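Local coordinates for protein PvdO (Pseudomonas aeruginosa, PDB 5HHA) that takes part in pyoverdine chromophore maturation in the periplasm, binds calcium, and probably has the fold of formylglycine-generating oxidases, at residues D90-L93 and K94-V98; A113-R117 and Y118-P122. One frame throughout, in Å; residues are numbered along the deposited sequence.

Contact 1. Residues D90-L93 and K94-V98; sequences DAYL and KATGV
Thr96 lies over one face of the Tyr92 ring, with OG1 4.0 Å above the ring plane and offset toward the rim. Its methyl group also meets the ring, with Thr96 CG2 3.8 Å from Tyr92 CD1. Val98 comes in obliquely by the phenol end, where its CG2 is 4.0 Å from Tyr92 OH. Trp140 and Tyr137 of helix 131-145 meet the same ring edge-to-face.

The Tyr92 carbonyl oxygen is gripped twice by one residue. Thr96 OG1 donates to Tyr92 O at 2.8 Å and Thr96 N donates to it at 3.0 Å, from opposite faces of the carbonyl plane. The hydroxyl can reach back because OG1 sits between the backbone N and the carbonyl carbon (chi1 62°). Thr96 OG1 then accepts from Val98 N at 3.2 Å in a nearly straight bond (167°). The bond from Val98 N ties the chain beyond the helix to its last turn.

Leu93 CD2 packs on Val98 CG1 at 4.0 Å. A water donates to both Leu93 O and Val98 O. Gly97 has positive phi (78°), and its N donates to Leu93 O at 2.8 Å.

Regular i to i+4 bonds from Lys94 and Ala95 precede this end. The arrangement is the C-terminus of helix 86-96, where the chain leaves helical geometry at Gly97, overlapped by an ST turn that begins at Thr96.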
loop_
_atom_site.group_PDB
_atom_site.type_symbol
_atom_site.label_atom_id
_atom_site.label_comp_id
_atom_site.label_asym_id
_atom_site.label_seq_id
_atom_site.Cartn_x
_atom_site.Cartn_y
_atom_site.Cartn_z
ATOM N N ASP A 90 -1.901 6.366 15.853
ATOM C CA ASP A 90 -2.265 7.066 17.079
ATOM C C ASP A 90 -1.082 7.120 18.034
ATOM O O ASP A 90 -0.899 8.103 18.743
ATOM C CB ASP A 90 -3.454 6.388 17.751
ATOM C CG ASP A 90 -4.784 6.796 17.169
ATOM O OD1 ASP A 90 -4.864 7.812 16.457
ATOM O OD2 ASP A 90 -5.776 6.102 17.475
ATOM N N ALA A 91 -0.256 6.085 18.061
ATOM C CA ALA A 91 0.922 6.094 18.919
ATOM C C ALA A 91 1.895 7.215 18.525
ATOM O O ALA A 91 2.497 7.905 19.371
ATOM C CB ALA A 91 1.614 4.726 18.883
ATOM N N TYR A 92 2.072 7.410 17.230
ATOM C CA TYR A 92 2.866 8.518 16.737
ATOM C C TYR A 92 2.252 9.880 17.104
ATOM O O TYR A 92 2.975 10.787 17.522
ATOM C CB TYR A 92 2.998 8.364 15.219
ATOM C CG TYR A 92 3.243 9.620 14.426
ATOM C CD1 TYR A 92 4.509 10.200 14.375
ATOM C CD2 TYR A 92 2.239 10.193 13.663
ATOM C CE1 TYR A 92 4.753 11.330 13.630
ATOM C CE2 TYR A 92 2.480 11.341 12.915
ATOM C CZ TYR A 92 3.747 11.894 12.901
ATOM O OH TYR A 92 4.006 13.020 12.147
ATOM N N LEU A 93 0.942 10.017 16.948
ATOM C CA LEU A 93 0.297 11.284 17.251
ATOM C C LEU A 93 0.476 11.619 18.725
ATOM O O LEU A 93 0.732 12.763 19.078
ATOM C CB LEU A 93 -1.185 11.229 16.885
ATOM C CG LEU A 93 -1.415 11.019 15.380
ATOM C CD1 LEU A 93 -2.887 10.833 15.127
ATOM C CD2 LEU A 93 -0.890 12.186 14.558
ATOM N N LYS A 94 0.377 10.618 19.579
ATOM C CA LYS A 94 0.512 10.831 21.011
ATOM C C LYS A 94 1.943 11.191 21.373
ATOM O O LYS A 94 2.197 12.090 22.181
ATOM C CB LYS A 94 0.117 9.570 21.763
ATOM C CG LYS A 94 0.385 9.677 23.251
ATOM C CD LYS A 94 0.083 8.380 23.980
ATOM C CE LYS A 94 0.130 8.585 25.484
ATOM N NZ LYS A 94 -0.826 9.639 25.924
ATOM N N ALA A 95 2.902 10.497 20.783
ATOM C CA ALA A 95 4.291 10.729 21.147
ATOM C C ALA A 95 4.782 12.101 20.722
ATOM O O ALA A 95 5.596 12.719 21.402
ATOM C CB ALA A 95 5.170 9.665 20.557
ATOM N N THR A 96 4.297 12.573 19.585
ATOM C CA THR A 96 4.814 13.804 18.995
ATOM C C THR A 96 3.929 15.013 19.247
ATOM O O THR A 96 4.385 16.154 19.161
ATOM C CB THR A 96 4.930 13.661 17.487
ATOM O OG1 THR A 96 3.629 13.431 16.914
ATOM C CG2 THR A 96 5.863 12.508 17.130
ATOM N N GLY A 97 2.665 14.772 19.545
ATOM C CA GLY A 97 1.705 15.867 19.656
ATOM C C GLY A 97 1.181 16.429 18.343
ATOM O O GLY A 97 0.423 17.391 18.325
ATOM N N VAL A 98 1.581 15.845 17.233
ATOM C CA VAL A 98 1.129 16.289 15.931
ATOM C C VAL A 98 -0.380 16.188 15.754
ATOM O O VAL A 98 -1.019 15.262 16.245
ATOM C CB VAL A 98 1.821 15.459 14.863
ATOM C CG1 VAL A 98 1.048 15.499 13.550
ATOM C CG2 VAL A 98 3.238 15.962 14.706
HETATM O O HOH W 1 -1.849 14.688 18.478
#

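Contact 2. Residues A113-R117 and Y118-P122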
loop_
_atom_site.group_PDB
_atom_site.type_symbol
_atom_site.label_atom_id
_atom_site.label_comp_id
_atom_site.label_asym_id
_atom_site.label_seq_id
_atom_site.Cartn_x
_atom_site.Cartn_y
_atom_site.Cartn_z
ATOM N N ALA A 113 -8.750 15.354 11.483
ATOM C CA ALA A 113 -7.597 15.104 12.324
ATOM C C ALA A 113 -7.179 13.635 12.283
ATOM O O ALA A 113 -6.775 13.067 13.285
ATOM C CB ALA A 113 -7.878 15.557 13.769
ATOM N N GLY A 114 -7.246 13.033 11.100
ATOM C CA GLY A 114 -6.820 11.664 10.912
ATOM C C GLY A 114 -7.927 10.639 10.984
ATOM O O GLY A 114 -7.695 9.464 10.679
ATOM N N LYS A 115 -9.122 11.045 11.394
ATOM C CA LYS A 115 -10.209 10.095 11.570
ATOM C C LYS A 115 -11.216 10.171 10.443
ATOM O O LYS A 115 -11.680 11.249 10.104
ATOM C CB LYS A 115 -10.954 10.353 12.885
ATOM C CG LYS A 115 -10.146 10.082 14.142
ATOM C CD LYS A 115 -9.686 8.630 14.265
ATOM C CE LYS A 115 -10.822 7.676 14.605
ATOM N NZ LYS A 115 -10.288 6.339 15.040
ATOM N N PRO A 116 -11.573 9.005 9.888
ATOM C CA PRO A 116 -12.639 8.958 8.890
ATOM C C PRO A 116 -14.009 9.035 9.567
ATOM O O PRO A 116 -14.084 9.017 10.802
ATOM C CB PRO A 116 -12.422 7.589 8.256
ATOM C CG PRO A 116 -11.977 6.751 9.399
ATOM C CD PRO A 116 -11.123 7.654 10.265
ATOM N N ARG A 117 -15.081 9.052 8.793
ATOM C CA ARG A 117 -16.432 9.135 9.360
ATOM C C ARG A 117 -16.951 7.762 9.767
ATOM O O ARG A 117 -17.824 7.660 10.631
ATOM C CB ARG A 117 -17.409 9.731 8.362
ATOM C CG ARG A 117 -17.148 11.194 8.009
ATOM C CD ARG A 117 -17.025 12.067 9.241
ATOM N NE ARG A 117 -15.658 12.073 9.749
ATOM C CZ ARG A 117 -15.312 12.292 11.015
ATOM N NH1 ARG A 117 -16.226 12.542 11.935
ATOM N NH2 ARG A 117 -14.041 12.266 11.365
ATOM N N TYR A 118 -16.457 6.700 9.144
ATOM C CA TYR A 118 -16.888 5.352 9.456
ATOM C C TYR A 118 -16.212 4.837 10.705
ATOM O O TYR A 118 -15.177 5.325 11.136
ATOM C CB TYR A 118 -16.672 4.409 8.256
ATOM C CG TYR A 118 -15.237 4.345 7.731
ATOM C CD1 TYR A 118 -14.243 3.718 8.449
ATOM C CD2 TYR A 118 -14.909 4.879 6.497
ATOM C CE1 TYR A 118 -12.945 3.646 7.980
ATOM C CE2 TYR A 118 -13.596 4.790 6.003
ATOM C CZ TYR A 118 -12.634 4.177 6.750
ATOM O OH TYR A 118 -11.309 4.108 6.320
ATOM N N GLN A 119 -16.822 3.821 11.308
ATOM C CA GLN A 119 -16.242 3.224 12.489
ATOM C C GLN A 119 -14.872 2.635 12.164
ATOM O O GLN A 119 -14.721 1.875 11.208
ATOM C CB GLN A 119 -17.175 2.139 13.034
ATOM C CG GLN A 119 -18.486 2.712 13.583
ATOM C CD GLN A 119 -19.502 1.670 13.987
ATOM O OE1 GLN A 119 -20.711 1.834 13.749
ATOM N NE2 GLN A 119 -19.054 0.659 14.621
ATOM N N GLN A 120 -13.900 2.946 13.003
ATOM C CA GLN A 120 -12.501 2.606 12.746
ATOM C C GLN A 120 -11.820 2.192 14.039
ATOM O O GLN A 120 -11.381 3.042 14.842
ATOM C CB GLN A 120 -11.744 3.797 12.141
ATOM C CG GLN A 120 -10.290 3.486 11.785
ATOM C CD GLN A 120 -9.453 4.743 11.662
ATOM O OE1 GLN A 120 -9.592 5.678 12.466
ATOM N NE2 GLN A 120 -8.561 4.779 10.672
ATOM N N GLY A 121 -11.710 0.895 14.249
ATOM C CA GLY A 121 -10.985 0.374 15.384
ATOM C C GLY A 121 -9.477 0.430 15.174
ATOM O O GLY A 121 -8.987 0.778 14.091
ATOM N N PRO A 122 -8.705 0.076 16.189
ATOM C CA PRO A 122 -7.263 0.305 16.163
ATOM C C PRO A 122 -6.489 -0.599 15.206
ATOM O O PRO A 122 -5.365 -0.244 14.884
ATOM C CB PRO A 122 -6.851 0.045 17.606
ATOM C CG PRO A 122 -7.909 -0.920 18.095
ATOM C CD PRO A 122 -9.156 -0.405 17.510
HETATM O O HOH W 2 -6.496 6.925 10.773
HETATM O O HOH W 3 -12.425 5.181 16.223
HETATM O O HOH W 4 -13.808 7.106 12.709
#
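Pro116 lays its ring over one face of Tyr118. Pro116 CB makes a CH-pi contact 3.8 Å from the centroid of the Tyr118 ring, 14° off the normal, and Pro116 CG is 3.5 Å from Tyr118 CE1. The Tyr118 ring comes under the proline because its CG stands between the backbone N and the carbonyl carbon (chi1 56°).

In the conformer given, Lys115 curls back through bends at chi2 and chi3 (chi3 -72°). This brings NZ to donate a hydrogen bond to Gln120 OE1 at 2.7 Å. Gln120 meets it with an extended chain, and its OE1 is also 3.3 Å from Pro116 CD. One water links Lys115 NZ to Gln120 O, and another joins Pro116 O to Tyr118 O. Arg117, in the conformer given, also folds back. Its NH2 donates in the guanidinium plane to Lys115 O at 2.9 Å, but stands above the carbonyl plane. Tyr118 N is buried with no polar partner in the model.

The turn belongs to the long loop between helices 86-96 and 131-145. Tyr118 OH bonds Asp276 O, just before strand 278-285, while its ring meets Phe196 and, edge-to-face, Trp254. Pro122 makes a backbone hydrogen bond with Gly87 of helix 86-96.

Contact 1 lies mostly at the surface, at the end of a helix. Contact 2 is partly buried and has no regular secondary structure. They follow in series along the chain, with centres about 16 Å apart and nearest atoms about 5 Å apart, so they do not touch. Both involve helix 86-96: residues 90-98 form its end, and residues 113-122 return to its start. Main-chain carbonyls accept most of the bonds in contact 1, whereas contact 2 relies on side chains and bridging waters. Each has one buried tyrosine. Tyr92 faces helix 131-145, while the side chain of Tyr118 faces loops and lies about 11 Å from the bound calcium ion.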